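Local atomic coordinates of ornithine cyclodeaminase (Methanococcus maripaludis S2, PDB entry 3C2Q), a protein that converts L-ornithine to L-proline with release of ammonia, using NAD(+) as cofactor. Residues A114-I119 against V332-E337; I138-G143 against G162-I167; I147-G152 against T325-F330; M276-S281 against V300-Q305. One frame throughout, in Å; residues are numbered along the deposited sequence.

How the contacts relate
All four contacts belong to the NAD-binding Rossmann fold. Contacts 2 and 4 lie in its parallel sheet, their centres about 11 Å apart, and meet where strands 138-142 and 276-280 run next to each other. Contacts 1 and 3 both use helix 327-342, with centres about 13 Å apart, and Phe330 of contact 3 packs on Ile116 and Ile119 of contact 1. Along the chain, contact 1 spans the other three: contact 2 closes before contact 4 opens, while contacts 2 and 3 interleave. Contact 3 touches contact 4 near the probable NAD(+) site. The last helix thus ties the end of the domain back to its first helix and sheet.

Contact 1 of 4, residues A114-I119 against V332-E337; sequences AIIKRI and VLLLKE
Ile116 carries most of the apolar contact, its two branches reaching different residues of 332-337. With CG1 anti to the carbonyl carbon (chi1 -70°), CG2 is left anti to the backbone N and comes down on the backbone of Leu334, 3.8 Å from its CA. The other branch carries CD1 to 4.0 Å from Leu333 CB. Leu334 answers from its own side: its CG, anti to N at chi1 -174°, swings CD1 back toward helix 112-133. There CD1 lies 4.1 Å from Ile119 CG2, the two side chains meeting at about a right angle.

The polar part lies along one margin. One water donates both its hydrogens, to Lys117 O at 2.8 Å and to Glu337 OE2 at 2.7 Å, so the backbone carbonyl and the carboxylate are joined without touching. Lys117 NZ stays 5.3 Å from Glu337 OE2, too far for a salt bridge, though the opposite charges may attract weakly; Glu337 finds its charge partner in Arg340. The Lys117 chain crosses that of Glu337 obliquely, with CG 3.8 Å from Glu337 OE2.

The segment axes approach to 9.3 Å and cross at -51°. Phe330 backs Ile116 and Ile119 from the preceding turn, and Val323 touches Ile119 from the sheet. This is helix-on-helix packing on one face of a Rossmann-fold sheet, uniting helix 112-133, just ahead of strand 138-142, with closing helix 327-342.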
loop_
_atom_site.group_PDB
_atom_site.type_symbol
_atom_site.label_atom_id
_atom_site.label_comp_id
_atom_site.label_asym_id
_atom_site.label_seq_id
_atom_site.Cartn_x
_atom_site.Cartn_y
_atom_site.Cartn_z
ATOM N N ALA B 114 -3.769 12.464 18.668
ATOM C CA ALA B 114 -4.029 11.679 19.883
ATOM C C ALA B 114 -2.897 10.693 20.189
ATOM O O ALA B 114 -2.410 10.610 21.313
ATOM C CB ALA B 114 -5.350 10.912 19.750
ATOM N N ILE B 115 -2.501 9.918 19.187
ATOM C CA ILE B 115 -1.470 8.904 19.430
ATOM C C ILE B 115 -0.079 9.519 19.620
ATOM O O ILE B 115 0.747 9.035 20.443
ATOM C CB ILE B 115 -1.514 7.749 18.397
ATOM C CG1 ILE B 115 -0.932 6.464 19.031
ATOM C CG2 ILE B 115 -0.692 8.069 17.168
ATOM C CD1 ILE B 115 -1.726 5.899 20.226
ATOM N N ILE B 116 0.178 10.617 18.920
ATOM C CA ILE B 116 1.445 11.349 19.128
ATOM C C ILE B 116 1.533 11.875 20.575
ATOM O O ILE B 116 2.571 11.770 21.229
ATOM C CB ILE B 116 1.611 12.499 18.115
ATOM C CG1 ILE B 116 1.871 11.908 16.702
ATOM C CG2 ILE B 116 2.785 13.417 18.483
ATOM C CD1 ILE B 116 1.703 12.919 15.595
ATOM N N LYS B 117 0.436 12.450 21.056
ATOM C CA LYS B 117 0.371 12.934 22.455
ATOM C C LYS B 117 0.652 11.809 23.454
ATOM O O LYS B 117 1.504 11.954 24.354
ATOM C CB LYS B 117 -1.005 13.576 22.694
ATOM C CG LYS B 117 -1.244 14.068 24.124
ATOM C CD LYS B 117 -2.507 14.908 24.225
ATOM C CE LYS B 117 -2.815 15.136 25.733
ATOM N NZ LYS B 117 -3.437 16.462 25.960
ATOM N N ARG B 118 -0.038 10.681 23.272
ATOM C CA ARG B 118 0.144 9.489 24.111
ATOM C C ARG B 118 1.560 8.917 24.105
ATOM O O ARG B 118 2.088 8.540 25.172
ATOM C CB ARG B 118 -0.808 8.393 23.690
ATOM C CG ARG B 118 -1.997 8.230 24.588
ATOM C CD ARG B 118 -3.304 8.675 23.979
ATOM N NE ARG B 118 -4.061 7.636 23.267
ATOM C CZ ARG B 118 -3.902 6.309 23.355
ATOM N NH1 ARG B 118 -2.991 5.780 24.144
ATOM N NH2 ARG B 118 -4.680 5.501 22.625
ATOM N N ILE B 119 2.157 8.790 22.914
ATOM C CA ILE B 119 3.560 8.328 22.786
ATOM C C ILE B 119 4.520 9.288 23.475
ATOM O O ILE B 119 5.456 8.845 24.175
ATOM C CB ILE B 119 3.992 8.119 21.285
ATOM C CG1 ILE B 119 3.240 6.922 20.670
ATOM C CG2 ILE B 119 5.506 7.978 21.149
ATOM C CD1 ILE B 119 3.192 6.981 19.135
ATOM N N VAL B 332 8.642 15.269 13.496
ATOM C CA VAL B 332 8.619 16.757 13.721
ATOM C C VAL B 332 7.563 17.114 14.762
ATOM O O VAL B 332 7.831 17.856 15.742
ATOM C CB VAL B 332 8.436 17.526 12.371
ATOM C CG1 VAL B 332 8.226 19.035 12.619
ATOM C CG2 VAL B 332 9.698 17.318 11.473
ATOM N N LEU B 333 6.373 16.538 14.597
ATOM C CA LEU B 333 5.292 16.738 15.562
ATOM C C LEU B 333 5.572 16.128 16.939
ATOM O O LEU B 333 5.243 16.741 17.980
ATOM C CB LEU B 333 3.972 16.186 14.995
ATOM C CG LEU B 333 3.401 16.935 13.793
ATOM C CD1 LEU B 333 2.141 16.213 13.245
ATOM C CD2 LEU B 333 3.102 18.428 14.161
ATOM N N LEU B 334 6.139 14.917 16.957
ATOM C CA LEU B 334 6.508 14.273 18.209
ATOM C C LEU B 334 7.482 15.148 19.027
ATOM O O LEU B 334 7.275 15.353 20.218
ATOM C CB LEU B 334 7.128 12.902 17.956
ATOM C CG LEU B 334 7.460 12.012 19.164
ATOM C CD1 LEU B 334 6.276 11.894 20.130
ATOM C CD2 LEU B 334 7.983 10.634 18.644
ATOM N N LEU B 335 8.536 15.631 18.384
ATOM C CA LEU B 335 9.484 16.521 19.055
ATOM C C LEU B 335 8.772 17.757 19.673
ATOM O O LEU B 335 9.026 18.117 20.837
ATOM C CB LEU B 335 10.585 16.952 18.090
ATOM C CG LEU B 335 11.628 17.924 18.703
ATOM C CD1 LEU B 335 12.356 17.274 19.880
ATOM C CD2 LEU B 335 12.590 18.435 17.649
ATOM N N LYS B 336 7.896 18.402 18.905
ATOM C CA LYS B 336 7.169 19.565 19.443
ATOM C C LYS B 336 6.402 19.192 20.708
ATOM O O LYS B 336 6.373 19.963 21.662
ATOM C CB LYS B 336 6.232 20.166 18.406
ATOM C CG LYS B 336 6.929 20.796 17.236
ATOM C CD LYS B 336 5.899 21.444 16.292
ATOM C CE LYS B 336 6.407 21.559 14.863
ATOM N NZ LYS B 336 7.568 22.487 14.743
ATOM N N GLU B 337 5.799 17.998 20.732
ATOM C CA GLU B 337 5.019 17.565 21.878
ATOM C C GLU B 337 5.925 17.278 23.101
ATOM O O GLU B 337 5.570 17.629 24.241
ATOM C CB GLU B 337 4.140 16.366 21.505
ATOM C CG GLU B 337 3.199 15.863 22.609
ATOM C CD GLU B 337 2.177 16.898 23.123
ATOM O OE1 GLU B 337 2.002 17.971 22.510
ATOM O OE2 GLU B 337 1.567 16.619 24.178
HETATM O O HOH W 1 1.764 14.356 25.716
#

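Contact 2 of 4, residues I138-G143 against G162-I167; sequences IAIVGG and GYIQAI
Ile140 and Ile164 cross at about a right angle, the CD1 of Ile164 pressed 3.7 Å from Ile140 CG1. On the same face of the sheet Ile167 runs beside Ile140, while Ala139 and Ala166 look to the other face, their CB atoms 4.1 Å apart. Ile138 sets its flank against the backbone instead, with CB 3.4 Å from Tyr163 O.

Gln165 is bent at chi2 (62°), which folds the amide back so that both its ends find partners. OE1 takes the Ile138 N-H at 2.9 Å, in the carbonyl plane and on a lone pair, while NE2 donates to Gly162 O, meeting that oxygen from above its carbonyl plane. The rotation of the amide is thus fixed. With an alanine here the amide is gone, and Ile138 N and Gly162 O would probably lose these partners, loosening the link between Ile138 and the turn at Gly162.

Backbone bonds complete the join: Gln165 N to Ile138 O at 2.8 Å and Ile140 N to Ala166 O at 2.9 Å. Gly162 ends helix 152-160 in a Schellman motif, and the chain then enters strand 166-170 parallel to strand 138-142, a beta-alpha-beta crossover of the Rossmann fold.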
loop_
_atom_site.group_PDB
_atom_site.type_symbol
_atom_site.label_atom_id
_atom_site.label_comp_id
_atom_site.label_asym_id
_atom_site.label_seq_id
_atom_site.Cartn_x
_atom_site.Cartn_y
_atom_site.Cartn_z
ATOM N N ILE B 138 14.773 3.827 26.267
ATOM C CA ILE B 138 14.118 3.703 24.958
ATOM C C ILE B 138 15.168 3.369 23.921
ATOM O O ILE B 138 16.232 3.988 23.897
ATOM C CB ILE B 138 13.423 5.039 24.542
ATOM C CG1 ILE B 138 12.336 5.413 25.560
ATOM C CG2 ILE B 138 12.863 4.936 23.060
ATOM C CD1 ILE B 138 11.632 6.784 25.314
ATOM N N ALA B 139 14.870 2.399 23.057
ATOM C CA ALA B 139 15.696 2.185 21.872
ATOM C C ALA B 139 14.913 2.587 20.610
ATOM O O ALA B 139 13.685 2.397 20.539
ATOM C CB ALA B 139 16.142 0.714 21.763
ATOM N N ILE B 140 15.639 3.122 19.635
ATOM C CA ILE B 140 15.083 3.455 18.308
ATOM C C ILE B 140 15.633 2.485 17.310
ATOM O O ILE B 140 16.854 2.197 17.281
ATOM C CB ILE B 140 15.484 4.898 17.839
ATOM C CG1 ILE B 140 14.956 5.974 18.797
ATOM C CG2 ILE B 140 15.064 5.171 16.369
ATOM C CD1 ILE B 140 13.425 6.000 19.017
ATOM N N VAL B 141 14.743 1.993 16.463
ATOM C CA VAL B 141 15.144 1.171 15.347
ATOM C C VAL B 141 14.765 2.004 14.122
ATOM O O VAL B 141 13.612 2.429 14.009
ATOM C CB VAL B 141 14.368 -0.191 15.385
ATOM C CG1 VAL B 141 14.704 -1.048 14.217
ATOM C CG2 VAL B 141 14.680 -0.961 16.687
ATOM N N GLY B 142 15.702 2.251 13.207
ATOM C CA GLY B 142 15.379 3.216 12.156
ATOM C C GLY B 142 15.926 2.911 10.781
ATOM O O GLY B 142 16.980 2.263 10.655
ATOM N N GLY B 143 15.206 3.344 9.749
ATOM C CA GLY B 143 15.695 3.209 8.372
ATOM C C GLY B 143 15.986 4.572 7.765
ATOM O O GLY B 143 15.608 5.603 8.335
ATOM N N GLY B 162 18.224 13.440 25.658
ATOM C CA GLY B 162 18.324 12.310 26.561
ATOM C C GLY B 162 17.201 11.298 26.505
ATOM O O GLY B 162 17.138 10.417 27.374
ATOM N N TYR B 163 16.323 11.385 25.489
ATOM C CA TYR B 163 15.225 10.405 25.351
ATOM C C TYR B 163 15.652 9.018 24.847
ATOM O O TYR B 163 14.937 8.040 25.048
ATOM C CB TYR B 163 14.106 10.932 24.437
ATOM C CG TYR B 163 13.322 12.061 25.026
ATOM C CD1 TYR B 163 12.260 11.830 25.893
ATOM C CD2 TYR B 163 13.657 13.365 24.728
ATOM C CE1 TYR B 163 11.554 12.900 26.457
ATOM C CE2 TYR B 163 12.949 14.434 25.269
ATOM C CZ TYR B 163 11.912 14.192 26.125
ATOM O OH TYR B 163 11.228 15.292 26.637
ATOM N N ILE B 164 16.805 8.937 24.202
ATOM C CA ILE B 164 17.185 7.759 23.439
ATOM C C ILE B 164 18.395 7.065 24.055
ATOM O O ILE B 164 19.448 7.663 24.101
ATOM C CB ILE B 164 17.533 8.150 21.952
ATOM C CG1 ILE B 164 16.414 9.002 21.297
ATOM C CG2 ILE B 164 17.877 6.920 21.136
ATOM C CD1 ILE B 164 15.035 8.451 21.486
ATOM N N GLN B 165 18.262 5.794 24.455
ATOM C CA GLN B 165 19.393 5.047 25.052
ATOM C C GLN B 165 20.105 4.074 24.100
ATOM O O GLN B 165 21.156 3.516 24.422
ATOM C CB GLN B 165 18.935 4.340 26.334
ATOM C CG GLN B 165 18.720 5.287 27.544
ATOM C CD GLN B 165 17.643 6.353 27.340
ATOM O OE1 GLN B 165 16.467 6.038 27.143
ATOM N NE2 GLN B 165 18.044 7.629 27.377
ATOM N N ALA B 166 19.556 3.880 22.898
ATOM C CA ALA B 166 20.205 3.048 21.915
ATOM C C ALA B 166 19.594 3.299 20.554
ATOM O O ALA B 166 18.401 3.615 20.465
ATOM C CB ALA B 166 20.090 1.515 22.278
ATOM N N ILE B 167 20.407 3.121 19.512
ATOM C CA ILE B 167 19.924 3.147 18.105
ATOM C C ILE B 167 20.402 1.930 17.341
ATOM O O ILE B 167 21.599 1.636 17.299
ATOM C CB ILE B 167 20.367 4.431 17.332
ATOM C CG1 ILE B 167 19.731 5.678 17.977
ATOM C CG2 ILE B 167 19.971 4.322 15.815
ATOM C CD1 ILE B 167 19.990 6.981 17.219
#

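Contact 3 of 4, residues I147-G152 against T325-F330; sequences IHTGGG and TDVGVF
Thr149 leans its hydroxyl onto Gly328, and this is where the two segments are tightest. OG1 sits 3.1 Å from Gly328 CA and 3.5 Å from Val327 CG1. The torsion explains it: at chi1 61° OG1 lies between the backbone N and the carbonyl carbon, facing the first turn of helix 327-342. No hydrogen bond crosses here, for the Gly328 N-H makes a poor angle with OG1; the hydroxyl is bonded instead to Ala145 O, in the helix just before it. The fit leaves little room for a side chain on Gly328, since a CB on it would fall about 2.3 Å from Thr149 O. Gly151 faces it in turn, with Gly151 N 4.1 Å from Gly328 CA, and a CB there too would press on Gly328.

Away from this glycine-on-glycine spot the fit slackens. Asp326 comes no nearer than 4.2 Å, from OD1 to Thr149 CB, and turns its carboxylate to other work. OD1 caps the helix with weak bonds from Gly328 N and Val329 N, while OD2 is held by Thr325 and Lys112 of the second subunit. That side faces the second subunit. Asp326 and Val327 probably bind NAD(+), and a bound imidazole, probably from the crystallisation liquor, lies beside Val327.

Helix 145-148 ends through a Schellman motif at Gly150, and helix 152-160 starts right after. Their joint abuts the beginning of helix 327-342, which leaves strand 321-324, sets Val327 on Leu280 of strand 276-280, and sends Phe330 toward helix 112-133.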
loop_
_atom_site.group_PDB
_atom_site.type_symbol
_atom_site.label_atom_id
_atom_site.label_comp_id
_atom_site.label_asym_id
_atom_site.label_seq_id
_atom_site.Cartn_x
_atom_site.Cartn_y
_atom_site.Cartn_z
ATOM N N ILE B 147 15.699 10.086 7.281
ATOM C CA ILE B 147 16.511 11.190 6.755
ATOM C C ILE B 147 15.890 11.768 5.488
ATOM O O ILE B 147 15.727 13.002 5.352
ATOM C CB ILE B 147 18.010 10.777 6.463
ATOM C CG1 ILE B 147 18.605 9.976 7.625
ATOM C CG2 ILE B 147 18.863 12.040 6.183
ATOM C CD1 ILE B 147 18.470 10.668 9.044
ATOM N N HIS B 148 15.505 10.880 4.567
ATOM C CA HIS B 148 14.921 11.338 3.306
ATOM C C HIS B 148 13.703 12.201 3.492
ATOM O O HIS B 148 13.482 13.104 2.694
ATOM C CB HIS B 148 14.521 10.158 2.388
ATOM C CG HIS B 148 15.615 9.171 2.159
ATOM N ND1 HIS B 148 16.957 9.517 2.142
ATOM C CD2 HIS B 148 15.564 7.830 1.966
ATOM C CE1 HIS B 148 17.682 8.432 1.940
ATOM N NE2 HIS B 148 16.861 7.395 1.812
ATOM N N THR B 149 12.912 11.922 4.528
ATOM C CA THR B 149 11.647 12.659 4.761
ATOM C C THR B 149 11.796 13.894 5.661
ATOM O O THR B 149 10.799 14.549 5.987
ATOM C CB THR B 149 10.571 11.739 5.392
ATOM O OG1 THR B 149 11.038 11.271 6.654
ATOM C CG2 THR B 149 10.265 10.570 4.508
ATOM N N GLY B 150 13.030 14.220 6.047
ATOM C CA GLY B 150 13.289 15.443 6.840
ATOM C C GLY B 150 13.081 15.249 8.324
ATOM O O GLY B 150 13.000 16.232 9.065
ATOM N N GLY B 151 13.022 13.984 8.764
ATOM C CA GLY B 151 12.871 13.659 10.169
ATOM C C GLY B 151 14.180 13.597 10.956
ATOM O O GLY B 151 14.150 13.442 12.151
ATOM N N GLY B 152 15.318 13.694 10.280
ATOM C CA GLY B 152 16.628 13.507 10.949
ATOM C C GLY B 152 16.882 14.489 12.077
ATOM O O GLY B 152 17.250 14.079 13.192
ATOM N N THR B 325 1.732 6.201 9.203
ATOM C CA THR B 325 1.811 7.646 9.021
ATOM C C THR B 325 3.120 7.998 8.337
ATOM O O THR B 325 3.956 7.129 8.089
ATOM C CB THR B 325 1.690 8.399 10.383
ATOM O OG1 THR B 325 1.562 9.811 10.157
ATOM C CG2 THR B 325 2.920 8.168 11.235
ATOM N N ASP B 326 3.309 9.283 8.046
ATOM C CA ASP B 326 4.531 9.773 7.419
ATOM C C ASP B 326 5.546 9.953 8.546
ATOM O O ASP B 326 5.331 10.750 9.453
ATOM C CB ASP B 326 4.199 11.091 6.723
ATOM C CG ASP B 326 5.380 11.689 5.980
ATOM O OD1 ASP B 326 6.519 11.669 6.485
ATOM O OD2 ASP B 326 5.155 12.244 4.903
ATOM N N VAL B 327 6.666 9.224 8.489
ATOM C CA VAL B 327 7.616 9.245 9.582
ATOM C C VAL B 327 8.257 10.632 9.782
ATOM O O VAL B 327 8.509 11.027 10.923
ATOM C CB VAL B 327 8.726 8.132 9.434
ATOM C CG1 VAL B 327 9.728 8.464 8.315
ATOM C CG2 VAL B 327 9.479 7.941 10.751
ATOM N N GLY B 328 8.523 11.341 8.682
ATOM C CA GLY B 328 9.183 12.638 8.754
ATOM C C GLY B 328 8.305 13.690 9.436
ATOM O O GLY B 328 8.786 14.423 10.281
ATOM N N VAL B 329 7.017 13.724 9.106
ATOM C CA VAL B 329 6.078 14.626 9.776
ATOM C C VAL B 329 5.825 14.179 11.214
ATOM O O VAL B 329 5.830 14.991 12.135
ATOM C CB VAL B 329 4.757 14.763 8.992
ATOM C CG1 VAL B 329 3.884 15.891 9.613
ATOM C CG2 VAL B 329 5.063 15.080 7.501
ATOM N N PHE B 330 5.583 12.884 11.400
ATOM C CA PHE B 330 5.457 12.311 12.719
ATOM C C PHE B 330 6.591 12.727 13.674
ATOM O O PHE B 330 6.313 13.166 14.795
ATOM C CB PHE B 330 5.379 10.765 12.598
ATOM C CG PHE B 330 5.429 10.049 13.929
ATOM C CD1 PHE B 330 4.264 9.827 14.669
ATOM C CD2 PHE B 330 6.630 9.594 14.437
ATOM C CE1 PHE B 330 4.316 9.154 15.914
ATOM C CE2 PHE B 330 6.692 8.932 15.695
ATOM C CZ PHE B 330 5.538 8.721 16.415
#

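Contact 4 of 4, residues M276-S281 against V300-Q305; sequences MVIMLS and VCVDIQ
Val300 packs against Met276 and Ile278 of strand 276-280 in this parallel pair, a beta-alpha-beta unit of the Rossmann fold whose connection is helix 283-292. Its CG2, anti to the carbonyl carbon while CG1 is anti to N (chi1 179°), meets Met276 CE at 3.6 Å, the bent selenomethionine reaching over from the neighbouring strand. Val300 also has both its backbone groups engaged: its N donates to Val277 O at 3.0 Å, and its O accepts from Met279 N at 2.7 Å.

Met279, also selenomethionine, looks to the opposite face. Its CB is 3.6 Å from Val300 O, and SE passes 4.1 Å from Cys301 CB. Its own carbonyl accepts from Val302 N at 2.9 Å, so each strand donates in turn.

Val302 shares the Val300 face with Ile278 and Leu280. It lies side by side with Leu280, both pointing the same way, and CG2 is 3.9 Å from Leu280 CD2. Phe330 and Leu331 of helix 327-342 cover this face, Phe330 on Val302 and Leu331 on Leu280.

At the carboxyl ends, Asp303, a probable NAD(+) ligand, bridges the strands' tips. A leucine in its place would probably leave Ser281 OG and Gln305 N without their acceptors, and the Asx turn undone. The turn is closed by Gln305 N donating to Asp303 OD2, while Ser281 OG donates to Asp303 OD1 at 3.2 Å.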
loop_
_atom_site.group_PDB
_atom_site.type_symbol
_atom_site.label_atom_id
_atom_site.label_comp_id
_atom_site.label_asym_id
_atom_site.label_seq_id
_atom_site.Cartn_x
_atom_site.Cartn_y
_atom_site.Cartn_z
HETATM N N MSE B 276 10.929 0.567 26.195
HETATM C CA MSE B 276 10.176 0.866 24.964
HETATM C C MSE B 276 11.082 0.801 23.748
HETATM O O MSE B 276 12.249 1.207 23.805
HETATM C CB MSE B 276 9.536 2.255 25.041
HETATM C CG MSE B 276 8.735 2.682 23.778
HETATM SE SE MSE B 276 7.951 4.483 24.127
HETATM C CE MSE B 276 6.145 4.264 23.453
ATOM N N VAL B 277 10.536 0.307 22.637
ATOM C CA VAL B 277 11.275 0.293 21.382
ATOM C C VAL B 277 10.386 0.964 20.342
ATOM O O VAL B 277 9.219 0.604 20.212
ATOM C CB VAL B 277 11.623 -1.112 20.918
ATOM C CG1 VAL B 277 12.279 -1.042 19.491
ATOM C CG2 VAL B 277 12.577 -1.797 21.935
ATOM N N ILE B 278 10.902 1.997 19.691
ATOM C CA ILE B 278 10.157 2.688 18.644
ATOM C C ILE B 278 10.830 2.396 17.303
ATOM O O ILE B 278 12.015 2.688 17.121
ATOM C CB ILE B 278 10.097 4.210 18.850
ATOM C CG1 ILE B 278 9.465 4.539 20.203
ATOM C CG2 ILE B 278 9.273 4.851 17.692
ATOM C CD1 ILE B 278 9.436 6.018 20.574
HETATM N N MSE B 279 10.076 1.804 16.382
HETATM C CA MSE B 279 10.618 1.373 15.097
HETATM C C MSE B 279 10.141 2.368 14.062
HETATM O O MSE B 279 8.932 2.618 13.993
HETATM C CB MSE B 279 10.077 -0.010 14.734
HETATM C CG MSE B 279 10.490 -1.081 15.731
HETATM SE SE MSE B 279 9.159 -2.531 15.665
HETATM C CE MSE B 279 10.187 -3.714 16.895
ATOM N N LEU B 280 11.073 2.947 13.283
ATOM C CA LEU B 280 10.743 4.069 12.386
ATOM C C LEU B 280 11.114 3.741 10.935
ATOM O O LEU B 280 12.294 3.739 10.578
ATOM C CB LEU B 280 11.488 5.349 12.809
ATOM C CG LEU B 280 11.287 5.875 14.242
ATOM C CD1 LEU B 280 12.311 6.948 14.652
ATOM C CD2 LEU B 280 9.861 6.423 14.299
ATOM N N SER B 281 10.104 3.443 10.114
ATOM C CA SER B 281 10.313 3.276 8.671
ATOM C C SER B 281 11.414 2.274 8.274
ATOM O O SER B 281 12.351 2.610 7.521
ATOM C CB SER B 281 10.623 4.652 8.044
ATOM O OG SER B 281 10.338 4.589 6.670
ATOM N N VAL B 300 6.374 0.183 19.418
ATOM C CA VAL B 300 5.629 1.101 18.527
ATOM C C VAL B 300 6.263 1.015 17.141
ATOM O O VAL B 300 7.481 1.172 16.991
ATOM C CB VAL B 300 5.675 2.573 19.031
ATOM C CG1 VAL B 300 4.887 3.520 18.057
ATOM C CG2 VAL B 300 5.079 2.678 20.420
ATOM N N CYS B 301 5.452 0.706 16.139
ATOM C CA CYS B 301 5.981 0.563 14.787
ATOM C C CYS B 301 5.319 1.603 13.883
ATOM O O CYS B 301 4.095 1.589 13.664
ATOM C CB CYS B 301 5.722 -0.848 14.248
ATOM S SG CYS B 301 6.388 -1.098 12.558
ATOM N N VAL B 302 6.142 2.520 13.419
ATOM C CA VAL B 302 5.726 3.669 12.606
ATOM C C VAL B 302 6.183 3.455 11.169
ATOM O O VAL B 302 7.396 3.308 10.905
ATOM C CB VAL B 302 6.375 4.977 13.105
ATOM C CG1 VAL B 302 5.716 6.172 12.369
ATOM C CG2 VAL B 302 6.150 5.175 14.646
ATOM N N ASP B 303 5.236 3.416 10.226
ATOM C CA ASP B 303 5.651 3.357 8.829
ATOM C C ASP B 303 4.544 3.924 7.973
ATOM O O ASP B 303 3.385 3.914 8.391
ATOM C CB ASP B 303 6.003 1.929 8.336
ATOM C CG ASP B 303 6.757 1.978 6.938
ATOM O OD1 ASP B 303 7.554 2.918 6.663
ATOM O OD2 ASP B 303 6.432 1.238 6.040
ATOM N N ILE B 304 4.880 4.350 6.772
ATOM C CA ILE B 304 3.834 4.825 5.864
ATOM C C ILE B 304 3.071 3.677 5.180
ATOM O O ILE B 304 1.976 3.898 4.623
ATOM C CB ILE B 304 4.380 5.846 4.845
ATOM C CG1 ILE B 304 3.211 6.737 4.312
ATOM C CG2 ILE B 304 5.233 5.131 3.737
ATOM C CD1 ILE B 304 3.653 8.048 3.569
ATOM N N GLN B 305 3.660 2.467 5.189
ATOM C CA GLN B 305 3.069 1.280 4.529
ATOM C C GLN B 305 2.392 0.406 5.574
ATOM O O GLN B 305 3.078 -0.132 6.447
ATOM C CB GLN B 305 4.154 0.474 3.752
ATOM C CG GLN B 305 4.853 1.333 2.687
ATOM C CD GLN B 305 5.861 0.578 1.816
ATOM O OE1 GLN B 305 6.698 -0.173 2.313
ATOM N NE2 GLN B 305 5.806 0.825 0.512
#